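Local coordinates for protein rhamnosidase B (Bacillus sp., PDB 2OKX) that hydrolyses terminal alpha-L-rhamnose residues from glycosides, as a glycoside hydrolase of family 78, at residues E610-L615 / L661-E666. Sequence-based numbering, arbitrary orientation.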
# COMPACT_ATOMS: atom_id res chain seq x y z
N GLU A 610 19.10 8.91 6.75
CA GLU A 610 19.35 8.11 5.55
C GLU A 610 19.84 9.00 4.42
O GLU A 610 20.77 8.65 3.70
CB GLU A 610 18.07 7.40 5.11
CG GLU A 610 18.13 5.88 5.15
CD GLU A 610 19.49 5.33 4.77
OE1 GLU A 610 20.38 5.32 5.65
OE2 GLU A 610 19.68 4.92 3.61
N THR A 611 19.20 10.16 4.26
CA THR A 611 19.57 11.10 3.20
C THR A 611 18.84 12.43 3.36
O THR A 611 17.63 12.47 3.59
CB THR A 611 19.25 10.54 1.80
OG1 THR A 611 19.27 11.60 0.85
CG2 THR A 611 17.87 9.88 1.79
N PRO A 612 19.58 13.54 3.23
CA PRO A 612 19.02 14.89 3.35
C PRO A 612 17.99 15.19 2.27
O PRO A 612 17.27 16.18 2.35
CB PRO A 612 20.26 15.78 3.25
CG PRO A 612 21.14 15.01 2.33
CD PRO A 612 21.01 13.60 2.88
N LEU A 613 17.95 14.34 1.24
CA LEU A 613 17.00 14.51 0.14
C LEU A 613 15.63 13.93 0.52
O LEU A 613 14.64 14.18 -0.17
CB LEU A 613 17.54 13.84 -1.12
CG LEU A 613 18.90 14.34 -1.62
CD1 LEU A 613 19.27 13.61 -2.91
CD2 LEU A 613 18.86 15.85 -1.86
N TYR A 614 15.62 13.15 1.60
CA TYR A 614 14.41 12.52 2.14
C TYR A 614 13.82 11.38 1.31
O TYR A 614 13.73 11.47 0.09
CB TYR A 614 13.34 13.59 2.41
CG TYR A 614 13.75 14.62 3.45
CD1 TYR A 614 12.97 15.76 3.67
CD2 TYR A 614 14.92 14.47 4.21
CE1 TYR A 614 13.35 16.72 4.62
CE2 TYR A 614 15.30 15.42 5.15
CZ TYR A 614 14.52 16.54 5.35
OH TYR A 614 14.91 17.48 6.29
N LEU A 615 13.42 10.31 2.00
CA LEU A 615 12.84 9.13 1.35
C LEU A 615 11.48 9.39 0.74
O LEU A 615 10.70 10.20 1.25
CB LEU A 615 12.74 7.98 2.36
CG LEU A 615 13.92 6.99 2.38
CD1 LEU A 615 15.23 7.75 2.45
CD2 LEU A 615 13.78 6.05 3.57
N LEU A 661 16.10 21.46 1.13
CA LEU A 661 16.26 22.33 -0.03
C LEU A 661 17.73 22.72 -0.19
O LEU A 661 18.23 22.83 -1.31
CB LEU A 661 15.41 23.59 0.11
CG LEU A 661 13.92 23.42 -0.20
CD1 LEU A 661 13.19 24.74 0.02
CD2 LEU A 661 13.76 22.95 -1.64
N THR A 662 18.41 22.93 0.93
CA THR A 662 19.82 23.30 0.90
C THR A 662 20.61 22.22 0.17
O THR A 662 21.46 22.52 -0.68
CB THR A 662 20.38 23.45 2.33
OG1 THR A 662 19.76 24.57 2.98
CG2 THR A 662 21.90 23.65 2.30
N HIS A 663 20.33 20.96 0.48
CA HIS A 663 21.03 19.86 -0.17
C HIS A 663 20.63 19.63 -1.63
O HIS A 663 21.45 19.15 -2.42
CB HIS A 663 20.88 18.58 0.65
CG HIS A 663 21.66 18.60 1.93
ND1 HIS A 663 21.26 19.34 3.03
CD2 HIS A 663 22.84 18.04 2.26
CE1 HIS A 663 22.16 19.22 3.98
NE2 HIS A 663 23.13 18.44 3.55
N TYR A 664 19.40 19.96 -1.99
CA TYR A 664 19.00 19.78 -3.38
C TYR A 664 19.74 20.80 -4.25
O TYR A 664 20.09 20.51 -5.40
CB TYR A 664 17.48 19.96 -3.56
CG TYR A 664 16.71 18.67 -3.36
CD1 TYR A 664 16.15 18.35 -2.13
CD2 TYR A 664 16.58 17.75 -4.40
CE1 TYR A 664 15.48 17.13 -1.93
CE2 TYR A 664 15.92 16.54 -4.22
CZ TYR A 664 15.37 16.24 -2.98
OH TYR A 664 14.73 15.03 -2.79
N LEU A 665 19.97 21.98 -3.69
CA LEU A 665 20.68 23.04 -4.41
C LEU A 665 22.12 22.65 -4.71
O LEU A 665 22.69 23.08 -5.72
CB LEU A 665 20.65 24.34 -3.59
CG LEU A 665 19.32 25.08 -3.54
CD1 LEU A 665 19.42 26.29 -2.62
CD2 LEU A 665 18.94 25.52 -4.95
N GLU A 666 22.72 21.84 -3.84
CA GLU A 666 24.09 21.41 -4.04
C GLU A 666 24.20 20.48 -5.25
O GLU A 666 25.29 20.20 -5.73
CB GLU A 666 24.61 20.68 -2.79
CG GLU A 666 24.63 21.54 -1.53
CD GLU A 666 25.03 20.75 -0.30
OE1 GLU A 666 25.00 21.32 0.81
OE2 GLU A 666 25.38 19.56 -0.45
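Tyr664 and His663, neighbours on the helix, both carry CG beside the backbone N, chi1 -88° for the tyrosine, yet their rings spread apart and meet different residues of the turn in 610-615. Leu613 also sets its CG beside the backbone N, and with CD1 extended (chi2 -178°) the other methyl, CD2, is the one turned over the phenol of Tyr664. The methyl sits over the middle of the ring face, 3.5 Å from CD2 to the centroid of Tyr664, a CH-pi contact directed almost down the ring normal. The same tyrosine then grips the backbone: its hydroxyl OH donates to Leu613 O at 2.8 Å, meeting the C=O at 125° and tilted slightly from the carbonyl plane. That bond fixes the tip of the side chain, while the Leu613 methyl over the face probably hinders rotation of the ring. Thr630 OG1 is a second hydrogen-bonding partner of Leu613 O.

Next to this pair, Pro612 lays the CB-CG side of its pyrrolidine over the imidazole of His663; CB stands 3.5 Å from the ring centroid and lies closest to His663 CG, at 3.4 Å. ND1 of that histidine is hydrogen-bonded to His659 O one helical turn earlier, which helps fix the ring's rotation beneath the proline.

The turn is braced from within. Thr611 OG1 accepts from Leu613 N at 3.1 Å, an ST turn, while Tyr614 N bonds to Thr611 O and closes a type I beta turn with Pro612 and Leu613 at its corner. Pro612 O reaches Thr660 OG1, adding another tie to the helix. The whole is a type I turn, stiffened by an ST turn, docked by two CH-pi contacts and a tyrosine-to-carbonyl hydrogen bond on helix 647-665 within the (alpha/alpha)6 barrel of the six-hairpin glycosidase domain, as in family GH78.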